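Local coordinates for protein CELL division inhibitor (Pyrococcus furiosus, PDB 1G3Q) that binds ADP and magnesium through a P-loop and, as a MinD-type cell division ATPase, probably hydrolyses ATP, at residues Ala36-Leu41 and Leu116-Ala121; Arg3-Val8 and Gly134-Leu139. One frame throughout, in Å; residues are numbered along the deposited sequence.

Contact 1: Ala36-Leu41 and Leu116-Ala121; sequences AVDGDL and LIDCPA
Asp40 and Pro120 meet just beyond the C-terminal ends of two parallel strands of a P-loop NTPase fold, 34-38 and 114-118. With CG anti to the backbone N of Asp40 (chi1 -154°), the carboxylate slides past the proline ring, Asp40 OD1 lying 3.3 Å from Pro120 CB. A water lies between Asp40 OD2, 2.8 Å away, and Asp118 OD1; it probably bridges the two carboxylates. Asp40 and Asp118 both bind a magnesium ion in a structure of this protein, and the magnesium ion here lies near Asp40. An alanine here in place of Asp40 would probably leave the water without one of its partners and take the carboxylate from the Pro120 ring and the magnesium site. Asp118 OD2 is hydrogen-bonded to Thr17 of the P-loop, and the backbone O of Cys119 to Lys16.

The backbone of Asp40 is held by an Asx turn: Asp38 OD1 accepts from Asp40 N. Gly39 N makes a weak bond to Asp118 O. Behind the loops, the strands pair in parallel register, Val37 opposite Ile117. Asp118 N donates to Val37 O at 2.8 Å, and Val37 N to Leu116 O, also at 2.8 Å.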
ATOM      1  N   ALA A  36       7.966  -1.235   3.729  1.00 13.01           N
ATOM      2  CA  ALA A  36       6.964  -1.375   2.679  1.00 12.64           C
ATOM      3  C   ALA A  36       6.908  -2.866   2.359  1.00 12.91           C
ATOM      4  O   ALA A  36       7.904  -3.454   1.942  1.00 13.30           O
ATOM      5  CB  ALA A  36       7.379  -0.575   1.446  1.00 12.38           C
ATOM      6  N   VAL A  37       5.744  -3.473   2.564  1.00 12.75           N
ATOM      7  CA  VAL A  37       5.576  -4.902   2.333  1.00 12.68           C
ATOM      8  C   VAL A  37       4.770  -5.208   1.070  1.00 12.83           C
ATOM      9  O   VAL A  37       3.675  -4.685   0.882  1.00 12.24           O
ATOM     10  CB  VAL A  37       4.869  -5.562   3.542  1.00 13.03           C
ATOM     11  CG1 VAL A  37       4.685  -7.053   3.300  1.00 12.68           C
ATOM     12  CG2 VAL A  37       5.685  -5.328   4.816  1.00 12.16           C
ATOM     13  N   ASP A  38       5.318  -6.058   0.208  1.00 12.62           N
ATOM     14  CA  ASP A  38       4.609  -6.426  -1.009  1.00 13.10           C
ATOM     15  C   ASP A  38       3.768  -7.665  -0.741  1.00 13.46           C
ATOM     16  O   ASP A  38       4.239  -8.794  -0.895  1.00 13.83           O
ATOM     17  CB  ASP A  38       5.577  -6.722  -2.157  1.00 12.61           C
ATOM     18  CG  ASP A  38       4.866  -6.815  -3.493  1.00 13.12           C
ATOM     19  OD1 ASP A  38       3.625  -6.992  -3.491  1.00 12.93           O
ATOM     20  OD2 ASP A  38       5.531  -6.712  -4.544  1.00 11.89           O
ATOM     21  N   GLY A  39       2.522  -7.450  -0.330  1.00 13.90           N
ATOM     22  CA  GLY A  39       1.635  -8.564  -0.055  1.00 14.29           C
ATOM     23  C   GLY A  39       0.841  -9.002  -1.276  1.00 15.04           C
ATOM     24  O   GLY A  39      -0.080  -9.816  -1.164  1.00 14.92           O
ATOM     25  N   ASP A  40       1.177  -8.455  -2.442  1.00 14.84           N
ATOM     26  CA  ASP A  40       0.482  -8.827  -3.672  1.00 15.16           C
ATOM     27  C   ASP A  40       1.267  -9.988  -4.268  1.00 14.94           C
ATOM     28  O   ASP A  40       2.028  -9.832  -5.226  1.00 14.99           O
ATOM     29  CB  ASP A  40       0.445  -7.655  -4.654  1.00 15.49           C
ATOM     30  CG  ASP A  40      -0.724  -7.748  -5.610  1.00 17.03           C
ATOM     31  OD1 ASP A  40      -1.084  -8.886  -5.972  1.00 16.77           O
ATOM     32  OD2 ASP A  40      -1.278  -6.694  -6.001  1.00 17.76           O
ATOM     33  N   LEU A  41       1.063 -11.160  -3.682  1.00 14.77           N
ATOM     34  CA  LEU A  41       1.765 -12.369  -4.071  1.00 15.03           C
ATOM     35  C   LEU A  41       1.762 -12.756  -5.550  1.00 15.33           C
ATOM     36  O   LEU A  41       2.775 -13.244  -6.054  1.00 14.34           O
ATOM     37  CB  LEU A  41       1.262 -13.543  -3.221  1.00 15.15           C
ATOM     38  CG  LEU A  41       1.347 -13.329  -1.699  1.00 15.25           C
ATOM     39  CD1 LEU A  41       0.890 -14.588  -0.972  1.00 14.85           C
ATOM     40  CD2 LEU A  41       2.776 -12.987  -1.303  1.00 15.09           C
ATOM     41  N   LEU A 116       3.681  -0.721   5.913  1.00 15.09           N
ATOM     42  CA  LEU A 116       2.610  -0.524   4.948  1.00 14.75           C
ATOM     43  C   LEU A 116       2.526  -1.741   4.036  1.00 15.14           C
ATOM     44  O   LEU A 116       3.480  -2.059   3.326  1.00 14.70           O
ATOM     45  CB  LEU A 116       2.873   0.750   4.142  1.00 14.04           C
ATOM     46  CG  LEU A 116       3.197   1.984   4.999  1.00 13.92           C
ATOM     47  CD1 LEU A 116       3.426   3.197   4.100  1.00 12.96           C
ATOM     48  CD2 LEU A 116       2.045   2.257   5.972  1.00 13.16           C
ATOM     49  N   ILE A 117       1.383  -2.420   4.063  1.00 14.69           N
ATOM     50  CA  ILE A 117       1.197  -3.622   3.259  1.00 14.63           C
ATOM     51  C   ILE A 117       0.448  -3.370   1.957  1.00 14.75           C
ATOM     52  O   ILE A 117      -0.730  -3.012   1.962  1.00 14.23           O
ATOM     53  CB  ILE A 117       0.419  -4.708   4.037  1.00 15.14           C
ATOM     54  CG1 ILE A 117       1.002  -4.884   5.442  1.00 14.79           C
ATOM     55  CG2 ILE A 117       0.485  -6.026   3.275  1.00 14.90           C
ATOM     56  CD1 ILE A 117       0.097  -5.685   6.383  1.00 15.28           C
ATOM     57  N   ASP A 118       1.145  -3.560   0.843  1.00 14.51           N
ATOM     58  CA  ASP A 118       0.561  -3.400  -0.482  1.00 14.80           C
ATOM     59  C   ASP A 118      -0.235  -4.687  -0.690  1.00 15.14           C
ATOM     60  O   ASP A 118       0.343  -5.765  -0.813  1.00 14.51           O
ATOM     61  CB  ASP A 118       1.678  -3.288  -1.523  1.00 14.54           C
ATOM     62  CG  ASP A 118       1.160  -3.005  -2.921  1.00 15.13           C
ATOM     63  OD1 ASP A 118      -0.073  -2.866  -3.101  1.00 12.99           O
ATOM     64  OD2 ASP A 118       2.002  -2.919  -3.843  1.00 14.42           O
ATOM     65  N   CYS A 119      -1.558  -4.577  -0.720  1.00 15.55           N
ATOM     66  CA  CYS A 119      -2.403  -5.758  -0.876  1.00 16.98           C
ATOM     67  C   CYS A 119      -3.028  -5.940  -2.245  1.00 17.49           C
ATOM     68  O   CYS A 119      -3.237  -4.979  -2.985  1.00 18.05           O
ATOM     69  CB  CYS A 119      -3.554  -5.728   0.140  1.00 16.20           C
ATOM     70  SG  CYS A 119      -3.084  -5.563   1.868  1.00 16.54           S
ATOM     71  N   PRO A 120      -3.300  -7.195  -2.620  1.00 18.32           N
ATOM     72  CA  PRO A 120      -3.931  -7.403  -3.920  1.00 18.64           C
ATOM     73  C   PRO A 120      -5.375  -6.989  -3.633  1.00 19.02           C
ATOM     74  O   PRO A 120      -5.785  -6.958  -2.472  1.00 18.51           O
ATOM     75  CB  PRO A 120      -3.783  -8.907  -4.144  1.00 18.97           C
ATOM     76  CG  PRO A 120      -3.774  -9.464  -2.757  1.00 18.67           C
ATOM     77  CD  PRO A 120      -2.920  -8.476  -1.999  1.00 18.42           C
ATOM     78  N   ALA A 121      -6.142  -6.658  -4.661  1.00 19.58           N
ATOM     79  CA  ALA A 121      -7.521  -6.243  -4.442  1.00 20.31           C
ATOM     80  C   ALA A 121      -8.459  -7.432  -4.270  1.00 20.86           C
ATOM     81  O   ALA A 121      -8.096  -8.573  -4.548  1.00 20.62           O
ATOM     82  CB  ALA A 121      -7.988  -5.387  -5.605  1.00 20.05           C
TER
HETATM   83  O   HOH W   1      -1.146  -4.038  -5.090  1.00 20.86           O

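Contact 2: Arg3-Val8 and Gly134-Leu139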
ATOM      1  N   ARG A   3       2.931   0.710  13.734  1.00 25.58           N
ATOM      2  CA  ARG A   3       1.597   0.752  13.141  1.00 23.87           C
ATOM      3  C   ARG A   3       1.575  -0.038  11.835  1.00 23.08           C
ATOM      4  O   ARG A   3       2.284   0.299  10.882  1.00 22.99           O
ATOM      5  CB  ARG A   3       1.165   2.194  12.861  1.00 23.93           C
ATOM      6  CG  ARG A   3       0.905   3.027  14.108  1.00 24.11           C
ATOM      7  CD  ARG A   3       0.582   4.470  13.746  1.00 24.16           C
ATOM      8  NE  ARG A   3      -0.650   4.597  12.971  1.00 24.12           N
ATOM      9  CZ  ARG A   3      -1.057   5.730  12.406  1.00 24.31           C
ATOM     10  NH1 ARG A   3      -0.329   6.828  12.531  1.00 24.74           N
ATOM     11  NH2 ARG A   3      -2.187   5.768  11.716  1.00 24.17           N
ATOM     12  N   ILE A   4       0.759  -1.085  11.791  1.00 21.51           N
ATOM     13  CA  ILE A   4       0.657  -1.912  10.593  1.00 20.35           C
ATOM     14  C   ILE A   4      -0.598  -1.510   9.827  1.00 19.82           C
ATOM     15  O   ILE A   4      -1.725  -1.738  10.276  1.00 20.25           O
ATOM     16  CB  ILE A   4       0.614  -3.409  10.959  1.00 20.04           C
ATOM     17  CG1 ILE A   4       1.784  -3.736  11.895  1.00 19.53           C
ATOM     18  CG2 ILE A   4       0.718  -4.264   9.691  1.00 19.28           C
ATOM     19  CD1 ILE A   4       1.896  -5.214  12.265  1.00 19.57           C
ATOM     20  N   ILE A   5      -0.389  -0.905   8.665  1.00 18.32           N
ATOM     21  CA  ILE A   5      -1.483  -0.423   7.842  1.00 17.02           C
ATOM     22  C   ILE A   5      -1.626  -1.156   6.511  1.00 17.04           C
ATOM     23  O   ILE A   5      -0.689  -1.200   5.709  1.00 15.45           O
ATOM     24  CB  ILE A   5      -1.296   1.076   7.539  1.00 16.76           C
ATOM     25  CG1 ILE A   5      -1.067   1.847   8.846  1.00 16.31           C
ATOM     26  CG2 ILE A   5      -2.504   1.606   6.791  1.00 16.59           C
ATOM     27  CD1 ILE A   5      -0.789   3.336   8.644  1.00 15.65           C
ATOM     28  N   SER A   6      -2.805  -1.723   6.277  1.00 16.86           N
ATOM     29  CA  SER A   6      -3.067  -2.427   5.029  1.00 17.39           C
ATOM     30  C   SER A   6      -3.594  -1.438   3.991  1.00 17.54           C
ATOM     31  O   SER A   6      -4.549  -0.704   4.250  1.00 18.18           O
ATOM     32  CB  SER A   6      -4.095  -3.542   5.247  1.00 17.19           C
ATOM     33  OG  SER A   6      -3.609  -4.514   6.158  1.00 17.27           O
ATOM     34  N   ILE A   7      -2.954  -1.413   2.825  1.00 17.53           N
ATOM     35  CA  ILE A   7      -3.352  -0.528   1.731  1.00 17.67           C
ATOM     36  C   ILE A   7      -4.237  -1.416   0.869  1.00 17.83           C
ATOM     37  O   ILE A   7      -3.745  -2.321   0.200  1.00 17.13           O
ATOM     38  CB  ILE A   7      -2.125  -0.059   0.921  1.00 17.76           C
ATOM     39  CG1 ILE A   7      -1.062   0.505   1.871  1.00 18.69           C
ATOM     40  CG2 ILE A   7      -2.537   0.996  -0.097  1.00 17.67           C
ATOM     41  CD1 ILE A   7      -1.551   1.644   2.753  1.00 18.45           C
ATOM     42  N   VAL A   8      -5.538  -1.145   0.875  1.00 18.39           N
ATOM     43  CA  VAL A   8      -6.490  -2.000   0.168  1.00 18.64           C
ATOM     44  C   VAL A   8      -7.409  -1.335  -0.844  1.00 19.08           C
ATOM     45  O   VAL A   8      -7.457  -0.112  -0.962  1.00 19.13           O
ATOM     46  CB  VAL A   8      -7.385  -2.720   1.197  1.00 18.67           C
ATOM     47  CG1 VAL A   8      -6.520  -3.354   2.281  1.00 18.49           C
ATOM     48  CG2 VAL A   8      -8.359  -1.721   1.828  1.00 17.64           C
ATOM     49  N   GLY A 134      -2.751  -6.617   8.700  1.00 21.16           N
ATOM     50  CA  GLY A 134      -2.658  -5.279   9.264  1.00 21.88           C
ATOM     51  C   GLY A 134      -3.591  -5.025  10.440  1.00 22.40           C
ATOM     52  O   GLY A 134      -4.481  -5.826  10.721  1.00 21.95           O
ATOM     53  N   GLU A 135      -3.377  -3.905  11.129  1.00 22.87           N
ATOM     54  CA  GLU A 135      -4.190  -3.514  12.282  1.00 23.79           C
ATOM     55  C   GLU A 135      -5.090  -2.359  11.864  1.00 23.56           C
ATOM     56  O   GLU A 135      -6.153  -2.137  12.444  1.00 23.92           O
ATOM     57  CB  GLU A 135      -3.301  -3.028  13.428  1.00 24.73           C
ATOM     58  CG  GLU A 135      -2.159  -3.945  13.791  1.00 26.58           C
ATOM     59  CD  GLU A 135      -1.145  -3.258  14.691  1.00 27.87           C
ATOM     60  OE1 GLU A 135      -0.641  -2.172  14.312  1.00 28.29           O
ATOM     61  OE2 GLU A 135      -0.848  -3.805  15.771  1.00 28.65           O
ATOM     62  N   GLU A 136      -4.627  -1.611  10.868  1.00 22.97           N
ATOM     63  CA  GLU A 136      -5.345  -0.465  10.334  1.00 22.55           C
ATOM     64  C   GLU A 136      -5.491  -0.655   8.832  1.00 22.15           C
ATOM     65  O   GLU A 136      -4.714  -1.385   8.214  1.00 21.85           O
ATOM     66  CB  GLU A 136      -4.555   0.818  10.584  1.00 23.29           C
ATOM     67  CG  GLU A 136      -4.236   1.104  12.038  1.00 24.68           C
ATOM     68  CD  GLU A 136      -3.214   2.213  12.190  1.00 25.35           C
ATOM     69  OE1 GLU A 136      -3.333   3.233  11.480  1.00 26.56           O
ATOM     70  OE2 GLU A 136      -2.294   2.071  13.021  1.00 26.14           O
ATOM     71  N   ALA A 137      -6.470   0.021   8.243  1.00 21.65           N
ATOM     72  CA  ALA A 137      -6.695  -0.085   6.812  1.00 21.75           C
ATOM     73  C   ALA A 137      -6.895   1.275   6.156  1.00 21.64           C
ATOM     74  O   ALA A 137      -7.641   2.123   6.652  1.00 21.45           O
ATOM     75  CB  ALA A 137      -7.905  -0.978   6.535  1.00 21.58           C
ATOM     76  N   LEU A 138      -6.205   1.477   5.039  1.00 21.06           N
ATOM     77  CA  LEU A 138      -6.327   2.710   4.279  1.00 20.81           C
ATOM     78  C   LEU A 138      -6.960   2.294   2.961  1.00 20.64           C
ATOM     79  O   LEU A 138      -6.328   1.628   2.143  1.00 20.35           O
ATOM     80  CB  LEU A 138      -4.952   3.339   4.023  1.00 20.53           C
ATOM     81  CG  LEU A 138      -4.961   4.621   3.181  1.00 20.35           C
ATOM     82  CD1 LEU A 138      -5.757   5.701   3.901  1.00 21.03           C
ATOM     83  CD2 LEU A 138      -3.533   5.096   2.933  1.00 20.69           C
ATOM     84  N   LEU A 139      -8.216   2.676   2.764  1.00 20.65           N
ATOM     85  CA  LEU A 139      -8.927   2.318   1.548  1.00 20.75           C
ATOM     86  C   LEU A 139      -8.472   3.159   0.366  1.00 20.96           C
ATOM     87  O   LEU A 139      -8.354   4.381   0.468  1.00 20.83           O
ATOM     88  CB  LEU A 139     -10.439   2.492   1.747  1.00 21.27           C
ATOM     89  CG  LEU A 139     -11.051   1.949   3.045  1.00 21.48           C
ATOM     90  CD1 LEU A 139     -12.570   2.109   2.985  1.00 21.81           C
ATOM     91  CD2 LEU A 139     -10.686   0.489   3.235  1.00 21.83           C
TER
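The Arg3 chain bends at chi3 (64°) and presents its guanidinium side-on to Glu136. The Glu136 chain is extended beyond CG, with CG anti to the carbonyl carbon (chi1 -58°), and this carries the carboxylate to Arg3. The two flat groups are nearly coplanar, 14° apart. Arg3 NE bonds Glu136 OE2 at 3.0 Å and Arg3 NH2 bonds Glu136 OE1 at 2.8 Å. Each oxygen uses its syn lone pair. The result is a two-pronged salt bridge that restricts rotation of both groups. The aliphatic part of Arg3 also lies against OE2, and CG1 of Ile5 packs against OE1.

Glu135 goes a different way. Its OE1 accepts from Ile4 N at 3.1 Å, on the anti side and out of the carboxylate plane, while OE2 forms a salt bridge with Lys109. Ile4 O takes two backbone donors, Glu135 N at 2.9 Å and Glu136 N at 3.0 Å. From there the strands run parallel, with Ser6 bonded through N to Glu136 O and through O to Leu138 N. At the far end Val8 CG2 touches Leu139 CD2 at 3.5 Å. The Ser6 hydroxyl sits 3.3 Å from Gly134 CA and is hydrogen-bonded to Met131 O.

Strands 3-8 and 136-141 are neighbours in the middle of the sheet. Strand 114-118 flanks the first and strand 164-173 the second. Helix 16-29 packs against Ile7 and Leu138.

Contact 1 and contact 2 belong to one mixed sheet, in a part where the strands run parallel, their centres about 10 Å apart. Strands 114-118 and 3-8 are neighbours and join them. Ile117 N lies 2.9 Å from Ile5 O, and Ile117 O lies 2.9 Å from Ile7 N, both probable hydrogen bonds. Ile117 CD1 also packs on Ile4 CG2 at 3.7 Å. Both segments of contact 1 fall between Val8 and Gly134 in sequence. Contact 1 borders the nucleotide site: the Asp118 side chain is about 4 Å from ADP, and that of Asp40 about 4 Å from the magnesium ion. In contact 2, the Ile7 side chain is about 7 Å from ADP.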